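Putative pectin lyase (Geobacillus virus E2, PDB 7CHU) forms a trimeric tailspike of a deep-sea thermophilic bacteriophage, with a pectate lyase-like beta-helix that may act on host surface polysaccharides. Local coordinates at residues S103-F117 / I130-M142. Sequence-based numbering, arbitrary orientation.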
ATOM      1  N   SER A 103     -33.139   0.454 -11.290  1.00 17.69           N
ATOM      2  CA  SER A 103     -31.957  -0.256 -11.761  1.00 19.21           C
ATOM      3  C   SER A 103     -32.336  -1.686 -12.124  1.00 20.30           C
ATOM      4  O   SER A 103     -33.504  -2.065 -12.117  1.00 20.28           O
ATOM      5  CB  SER A 103     -30.839  -0.227 -10.712  1.00 17.90           C
ATOM      6  OG  SER A 103     -29.700  -0.880 -11.233  1.00 19.32           O
ATOM      7  N   SER A 104     -31.330  -2.472 -12.484  1.00 22.34           N
ATOM      8  CA  SER A 104     -31.528  -3.883 -12.792  1.00 24.05           C
ATOM      9  C   SER A 104     -30.267  -4.652 -12.391  1.00 22.70           C
ATOM     10  O   SER A 104     -29.524  -4.199 -11.510  1.00 20.03           O
ATOM     11  CB  SER A 104     -31.875  -4.071 -14.273  1.00 22.88           C
ATOM     12  OG  SER A 104     -30.896  -3.468 -15.112  1.00 21.78           O
ATOM     13  N   LEU A 105     -30.005  -5.802 -13.008  1.00 22.29           N
ATOM     14  CA  LEU A 105     -28.940  -6.678 -12.532  1.00 20.98           C
ATOM     15  C   LEU A 105     -27.791  -6.764 -13.526  1.00 23.88           C
ATOM     16  O   LEU A 105     -27.861  -6.264 -14.654  1.00 24.58           O
ATOM     17  CB  LEU A 105     -29.471  -8.081 -12.228  1.00 24.95           C
ATOM     18  CG  LEU A 105     -30.404  -8.149 -11.026  1.00 25.90           C
ATOM     19  CD1 LEU A 105     -31.558  -9.066 -11.359  1.00 34.88           C
ATOM     20  CD2 LEU A 105     -29.664  -8.631  -9.807  1.00 31.97           C
ATOM     21  N   ASN A 106     -26.730  -7.436 -13.083  1.00 23.82           N
ATOM     22  CA  ASN A 106     -25.440  -7.515 -13.804  1.00 25.17           C
ATOM     23  C   ASN A 106     -24.940  -6.071 -13.981  1.00 22.85           C
ATOM     24  O   ASN A 106     -25.107  -5.251 -13.065  1.00 21.33           O
ATOM     25  CB  ASN A 106     -25.610  -8.318 -15.091  1.00 23.83           C
ATOM     26  CG  ASN A 106     -25.590  -9.851 -14.862  1.00 38.77           C
ATOM     27  OD1 ASN A 106     -25.124 -10.356 -13.827  1.00 32.10           O
ATOM     28  ND2 ASN A 106     -26.136 -10.591 -15.832  1.00 37.76           N
ATOM     29  N   ASN A 107     -24.351  -5.729 -15.133  1.00 22.94           N
ATOM     30  CA  ASN A 107     -23.732  -4.415 -15.327  1.00 22.95           C
ATOM     31  C   ASN A 107     -24.725  -3.280 -15.099  1.00 26.54           C
ATOM     32  O   ASN A 107     -24.406  -2.299 -14.420  1.00 27.58           O
ATOM     33  CB  ASN A 107     -23.138  -4.324 -16.730  1.00 29.60           C
ATOM     34  CG  ASN A 107     -21.709  -4.828 -16.797  1.00 38.03           C
ATOM     35  OD1 ASN A 107     -20.896  -4.293 -17.550  1.00 42.43           O
ATOM     36  ND2 ASN A 107     -21.387  -5.853 -16.001  1.00 39.33           N
ATOM     37  N   ALA A 108     -25.939  -3.399 -15.670  1.00 24.81           N
ATOM     38  CA  ALA A 108     -27.020  -2.410 -15.536  1.00 24.73           C
ATOM     39  C   ALA A 108     -26.556  -0.999 -15.895  1.00 21.22           C
ATOM     40  O   ALA A 108     -26.837  -0.030 -15.186  1.00 15.79           O
ATOM     41  CB  ALA A 108     -27.628  -2.428 -14.136  1.00 22.04           C
ATOM     42  N   SER A 109     -25.870  -0.889 -17.035  1.00 22.61           N
ATOM     43  CA  SER A 109     -25.206   0.357 -17.406  1.00 25.91           C
ATOM     44  C   SER A 109     -26.208   1.498 -17.524  1.00 20.74           C
ATOM     45  O   SER A 109     -27.289   1.347 -18.100  1.00 18.93           O
ATOM     46  CB  SER A 109     -24.460   0.173 -18.729  1.00 27.89           C
ATOM     47  OG  SER A 109     -24.407   1.377 -19.454  1.00 40.90           O
ATOM     48  N   GLY A 110     -25.846   2.648 -16.962  1.00 18.20           N
ATOM     49  CA  GLY A 110     -26.679   3.828 -17.068  1.00 16.29           C
ATOM     50  C   GLY A 110     -27.834   3.875 -16.098  1.00 18.67           C
ATOM     51  O   GLY A 110     -28.744   4.690 -16.280  1.00 15.42           O
ATOM     52  N   GLN A 111     -27.836   3.016 -15.080  1.00 17.75           N
ATOM     53  CA  GLN A 111     -28.888   2.979 -14.066  1.00 18.99           C
ATOM     54  C   GLN A 111     -28.233   2.948 -12.696  1.00 17.91           C
ATOM     55  O   GLN A 111     -27.092   2.514 -12.569  1.00 14.93           O
ATOM     56  CB  GLN A 111     -29.794   1.738 -14.186  1.00 16.87           C
ATOM     57  CG  GLN A 111     -30.592   1.594 -15.494  1.00 17.16           C
ATOM     58  CD  GLN A 111     -31.390   0.277 -15.534  1.00 21.51           C
ATOM     59  OE1 GLN A 111     -30.824  -0.800 -15.375  1.00 19.37           O
ATOM     60  NE2 GLN A 111     -32.696   0.370 -15.735  1.00 19.84           N
ATOM     61  N   GLY A 112     -28.982   3.318 -11.664  1.00 18.34           N
ATOM     62  CA  GLY A 112     -28.501   3.203 -10.292  1.00 19.65           C
ATOM     63  C   GLY A 112     -28.328   4.558  -9.633  1.00 20.52           C
ATOM     64  O   GLY A 112     -28.952   5.545 -10.013  1.00 17.50           O
ATOM     65  N   GLY A 113     -27.469   4.604  -8.625  1.00 17.79           N
ATOM     66  CA  GLY A 113     -27.132   5.872  -8.006  1.00 18.13           C
ATOM     67  C   GLY A 113     -26.903   5.730  -6.513  1.00 17.85           C
ATOM     68  O   GLY A 113     -26.819   4.633  -5.978  1.00 20.06           O
ATOM     69  N   ILE A 114     -26.798   6.875  -5.847  1.00 16.81           N
ATOM     70  CA  ILE A 114     -26.497   6.935  -4.421  1.00 16.35           C
ATOM     71  C   ILE A 114     -27.800   7.032  -3.646  1.00 15.53           C
ATOM     72  O   ILE A 114     -28.705   7.786  -4.030  1.00 13.05           O
ATOM     73  CB  ILE A 114     -25.581   8.136  -4.086  1.00 18.05           C
ATOM     74  CG1 ILE A 114     -24.177   7.953  -4.676  1.00 22.12           C
ATOM     75  CG2 ILE A 114     -25.512   8.366  -2.569  1.00 13.94           C
ATOM     76  CD1 ILE A 114     -23.189   9.087  -4.290  1.00 23.71           C
ATOM     77  N   VAL A 115     -27.888   6.282  -2.548  1.00 11.39           N
ATOM     78  CA  VAL A 115     -28.878   6.493  -1.498  1.00 12.09           C
ATOM     79  C   VAL A 115     -28.160   7.137  -0.317  1.00 15.58           C
ATOM     80  O   VAL A 115     -27.286   6.521   0.310  1.00 14.03           O
ATOM     81  CB  VAL A 115     -29.547   5.180  -1.077  1.00 13.76           C
ATOM     82  CG1 VAL A 115     -30.487   5.444   0.114  1.00 13.52           C
ATOM     83  CG2 VAL A 115     -30.315   4.571  -2.255  1.00 13.60           C
ATOM     84  N   TYR A 116     -28.522   8.372   0.010  1.00 12.43           N
ATOM     85  CA  TYR A 116     -27.750   9.170   0.949  1.00 13.86           C
ATOM     86  C   TYR A 116     -28.465   9.235   2.289  1.00 15.71           C
ATOM     87  O   TYR A 116     -29.673   9.510   2.338  1.00 14.43           O
ATOM     88  CB  TYR A 116     -27.533  10.584   0.415  1.00 11.70           C
ATOM     89  CG  TYR A 116     -26.785  11.403   1.432  1.00 13.37           C
ATOM     90  CD1 TYR A 116     -25.440  11.158   1.682  1.00 14.53           C
ATOM     91  CD2 TYR A 116     -27.432  12.375   2.186  1.00 16.32           C
ATOM     92  CE1 TYR A 116     -24.734  11.904   2.642  1.00 17.42           C
ATOM     93  CE2 TYR A 116     -26.744  13.115   3.144  1.00 19.12           C
ATOM     94  CZ  TYR A 116     -25.402  12.880   3.365  1.00 17.21           C
ATOM     95  OH  TYR A 116     -24.724  13.617   4.322  1.00 25.33           O
ATOM     96  N   PHE A 117     -27.715   8.993   3.364  1.00 15.25           N
ATOM     97  CA  PHE A 117     -28.234   8.990   4.739  1.00 15.22           C
ATOM     98  C   PHE A 117     -27.622  10.183   5.466  1.00 13.60           C
ATOM     99  O   PHE A 117     -26.429  10.127   5.819  1.00 16.33           O
ATOM    100  CB  PHE A 117     -27.862   7.695   5.492  1.00 12.44           C
ATOM    101  CG  PHE A 117     -28.444   6.426   4.931  1.00 12.33           C
ATOM    102  CD1 PHE A 117     -28.046   5.937   3.696  1.00 12.96           C
ATOM    103  CD2 PHE A 117     -29.329   5.677   5.683  1.00 12.28           C
ATOM    104  CE1 PHE A 117     -28.580   4.761   3.197  1.00 11.95           C
ATOM    105  CE2 PHE A 117     -29.876   4.488   5.196  1.00 11.55           C
ATOM    106  CZ  PHE A 117     -29.502   4.031   3.949  1.00 12.01           C
ATOM    107  N   ILE A 130     -30.811  -4.876  -0.604  1.00 16.66           N
ATOM    108  CA  ILE A 130     -30.351  -4.191  -1.801  1.00 16.43           C
ATOM    109  C   ILE A 130     -30.204  -5.281  -2.860  1.00 21.33           C
ATOM    110  O   ILE A 130     -29.283  -6.110  -2.781  1.00 15.60           O
ATOM    111  CB  ILE A 130     -29.019  -3.457  -1.566  1.00 16.44           C
ATOM    112  CG1 ILE A 130     -29.162  -2.393  -0.474  1.00 17.95           C
ATOM    113  CG2 ILE A 130     -28.571  -2.753  -2.856  1.00 14.93           C
ATOM    114  CD1 ILE A 130     -28.986  -2.873   0.947  1.00 13.87           C
ATOM    115  N   ASN A 131     -31.124  -5.318  -3.823  1.00 17.90           N
ATOM    116  CA  ASN A 131     -31.170  -6.419  -4.783  1.00 18.60           C
ATOM    117  C   ASN A 131     -30.873  -5.976  -6.208  1.00 16.26           C
ATOM    118  O   ASN A 131     -31.063  -6.767  -7.141  1.00 16.64           O
ATOM    119  CB  ASN A 131     -32.538  -7.119  -4.785  1.00 23.21           C
ATOM    120  CG  ASN A 131     -32.974  -7.594  -3.420  1.00 26.33           C
ATOM    121  OD1 ASN A 131     -34.090  -7.312  -3.017  1.00 28.38           O
ATOM    122  ND2 ASN A 131     -32.115  -8.348  -2.710  1.00 24.12           N
ATOM    123  N   LYS A 132     -30.457  -4.746  -6.414  1.00 13.97           N
ATOM    124  CA  LYS A 132     -30.206  -4.250  -7.760  1.00 17.20           C
ATOM    125  C   LYS A 132     -28.809  -3.651  -7.838  1.00 13.91           C
ATOM    126  O   LYS A 132     -28.280  -3.163  -6.840  1.00 14.58           O
ATOM    127  CB  LYS A 132     -31.261  -3.216  -8.163  1.00 18.54           C
ATOM    128  CG  LYS A 132     -32.654  -3.835  -8.298  1.00 23.81           C
ATOM    129  CD  LYS A 132     -33.675  -2.813  -8.754  1.00 22.96           C
ATOM    130  CE  LYS A 132     -35.061  -3.438  -8.810  1.00 31.70           C
ATOM    131  NZ  LYS A 132     -36.094  -2.439  -9.206  1.00 28.32           N
ATOM    132  N   SER A 133     -28.223  -3.697  -9.037  1.00 13.22           N
ATOM    133  CA  SER A 133     -26.860  -3.237  -9.259  1.00 14.65           C
ATOM    134  C   SER A 133     -26.761  -1.710  -9.189  1.00 18.15           C
ATOM    135  O   SER A 133     -27.751  -0.982  -9.341  1.00 15.29           O
ATOM    136  CB  SER A 133     -26.348  -3.699 -10.628  1.00 15.55           C
ATOM    137  OG  SER A 133     -26.098  -5.089 -10.628  1.00 16.31           O
ATOM    138  N   ASN A 134     -25.531  -1.238  -8.967  1.00 14.14           N
ATOM    139  CA  ASN A 134     -25.166   0.182  -9.032  1.00 16.06           C
ATOM    140  C   ASN A 134     -25.795   0.995  -7.916  1.00 18.58           C
ATOM    141  O   ASN A 134     -26.107   2.173  -8.093  1.00 20.50           O
ATOM    142  CB  ASN A 134     -25.520   0.786 -10.397  1.00 15.12           C
ATOM    143  CG  ASN A 134     -24.841   0.053 -11.526  1.00 17.98           C
ATOM    144  OD1 ASN A 134     -23.735  -0.433 -11.359  1.00 21.26           O
ATOM    145  ND2 ASN A 134     -25.489  -0.041 -12.662  1.00 19.70           N
ATOM    146  N   ILE A 135     -26.006   0.397  -6.753  1.00 13.33           N
ATOM    147  CA  ILE A 135     -26.581   1.121  -5.626  1.00 13.45           C
ATOM    148  C   ILE A 135     -25.480   1.317  -4.592  1.00 16.75           C
ATOM    149  O   ILE A 135     -24.830   0.349  -4.175  1.00 14.20           O
ATOM    150  CB  ILE A 135     -27.794   0.384  -5.032  1.00 13.64           C
ATOM    151  CG1 ILE A 135     -28.967   0.409  -6.021  1.00 18.06           C
ATOM    152  CG2 ILE A 135     -28.225   1.039  -3.707  1.00 12.08           C
ATOM    153  CD1 ILE A 135     -30.313  -0.141  -5.434  1.00 13.41           C
ATOM    154  N   ARG A 136     -25.257   2.566  -4.185  1.00 14.27           N
ATOM    155  CA  ARG A 136     -24.289   2.887  -3.147  1.00 16.25           C
ATOM    156  C   ARG A 136     -25.015   3.529  -1.976  1.00 13.13           C
ATOM    157  O   ARG A 136     -25.790   4.471  -2.173  1.00 16.19           O
ATOM    158  CB  ARG A 136     -23.214   3.833  -3.676  1.00 16.81           C
ATOM    159  CG  ARG A 136     -22.072   3.141  -4.382  1.00 21.06           C
ATOM    160  CD  ARG A 136     -20.953   4.135  -4.613  1.00 24.82           C
ATOM    161  NE  ARG A 136     -21.344   5.142  -5.589  1.00 26.18           N
ATOM    162  CZ  ARG A 136     -21.005   6.426  -5.531  1.00 26.29           C
ATOM    163  NH1 ARG A 136     -20.267   6.888  -4.529  1.00 23.07           N
ATOM    164  NH2 ARG A 136     -21.414   7.257  -6.480  1.00 26.95           N
ATOM    165  N   LEU A 137     -24.759   3.028  -0.767  1.00 12.90           N
ATOM    166  CA  LEU A 137     -25.292   3.604   0.466  1.00 11.95           C
ATOM    167  C   LEU A 137     -24.225   4.514   1.084  1.00 14.26           C
ATOM    168  O   LEU A 137     -23.168   4.045   1.516  1.00 13.58           O
ATOM    169  CB  LEU A 137     -25.703   2.518   1.451  1.00 13.23           C
ATOM    170  CG  LEU A 137     -26.574   1.351   0.958  1.00 14.28           C
ATOM    171  CD1 LEU A 137     -26.861   0.345   2.090  1.00 11.76           C
ATOM    172  CD2 LEU A 137     -27.883   1.851   0.321  1.00 10.98           C
ATOM    173  N   VAL A 138     -24.512   5.808   1.153  1.00 14.27           N
ATOM    174  CA  VAL A 138     -23.538   6.815   1.563  1.00 15.30           C
ATOM    175  C   VAL A 138     -24.126   7.613   2.719  1.00 13.65           C
ATOM    176  O   VAL A 138     -25.245   8.110   2.614  1.00 12.40           O
ATOM    177  CB  VAL A 138     -23.182   7.749   0.391  1.00 16.50           C
ATOM    178  CG1 VAL A 138     -22.215   8.859   0.851  1.00 12.41           C
ATOM    179  CG2 VAL A 138     -22.631   6.944  -0.798  1.00 14.96           C
ATOM    180  N   GLY A 139     -23.367   7.746   3.810  1.00 15.32           N
ATOM    181  CA  GLY A 139     -23.730   8.596   4.920  1.00 11.25           C
ATOM    182  C   GLY A 139     -22.855   9.836   5.031  1.00 12.84           C
ATOM    183  O   GLY A 139     -22.053  10.158   4.154  1.00 13.77           O
ATOM    184  N   ALA A 140     -23.021  10.540   6.146  1.00 13.20           N
ATOM    185  CA  ALA A 140     -22.292  11.782   6.381  1.00 15.17           C
ATOM    186  C   ALA A 140     -20.947  11.579   7.079  1.00 16.17           C
ATOM    187  O   ALA A 140     -20.187  12.544   7.228  1.00 16.50           O
ATOM    188  CB  ALA A 140     -23.148  12.738   7.207  1.00 17.76           C
ATOM    189  N   GLY A 141     -20.630  10.351   7.486  1.00 16.74           N
ATOM    190  CA  GLY A 141     -19.397  10.045   8.177  1.00 15.82           C
ATOM    191  C   GLY A 141     -19.483   8.699   8.870  1.00 16.02           C
ATOM    192  O   GLY A 141     -20.591   8.264   9.214  1.00 16.13           O
ATOM    193  N   MET A 142     -18.331   8.044   9.095  1.00 14.56           N
ATOM    194  CA  MET A 142     -18.297   6.677   9.636  1.00 19.95           C
ATOM    195  C   MET A 142     -18.991   6.525  10.992  1.00 21.27           C
ATOM    196  O   MET A 142     -19.296   5.390  11.394  1.00 25.13           O
ATOM    197  CB  MET A 142     -16.849   6.192   9.768  1.00 18.26           C
ATOM    198  CG  MET A 142     -16.712   4.647   9.797  1.00 28.08           C
ATOM    199  SD  MET A 142     -14.981   4.075   9.809  0.65 28.35           S
ATOM    200  CE  MET A 142     -14.224   5.559   9.214  1.00  7.47           C
TER
HETATM  201  O   HOH W   1     -35.887  -0.749 -10.923  1.00 24.79           O
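Ile114 lies over one face of the Arg136 guanidinium, with CG1 3.4 Å above its plane and offset toward the rim. A bend at chi3 (-68°) lets the guanidinium lie against Ile114. Its NH1 forms a salt bridge with Glu175, and NH2 bonds to Ala140 O of the second subunit. The Phe117 ring has Val138 O at its edge, in plane, and its CE1 packs on Leu137 CB at 4.0 Å. The Tyr116 ring meets the carbonyls of Val138 and Gly139 obliquely, and its OH lies 3.4 Å from Ala140 CB.

Strands 113-117 and 135-139 pair in parallel as strands of successive coils of the beta-helix. Val138 N donates to Val115 O at 3.0 Å in their backbone ladder. Ile114 CG2 touches Val138 CG2 on the face shared with Arg136. Val115 and Leu137 point to the other face, where both reach Ile98 of helix 91-99.

Before the strands, loop 103-112 wraps round Ser133 and Asn134. Ser133 OG donates to a lone pair of Asn106 O at 2.6 Å and accepts from Cys170 N of strand 169-175. Ser103 OG donates to Ser133 O at 2.7 Å. Asn134 ND2 donates to Asn107 O at 3.1 Å, and weakly to Gln111 O.

Side-chain donors and one backbone bond, Ser133 N to Ser104 O (2.8 Å), thus hold the loop. The aliphatic contact on Arg136 may limit solvent access and so favour its salt bridge, while NH2 links this strand to a neighbouring subunit.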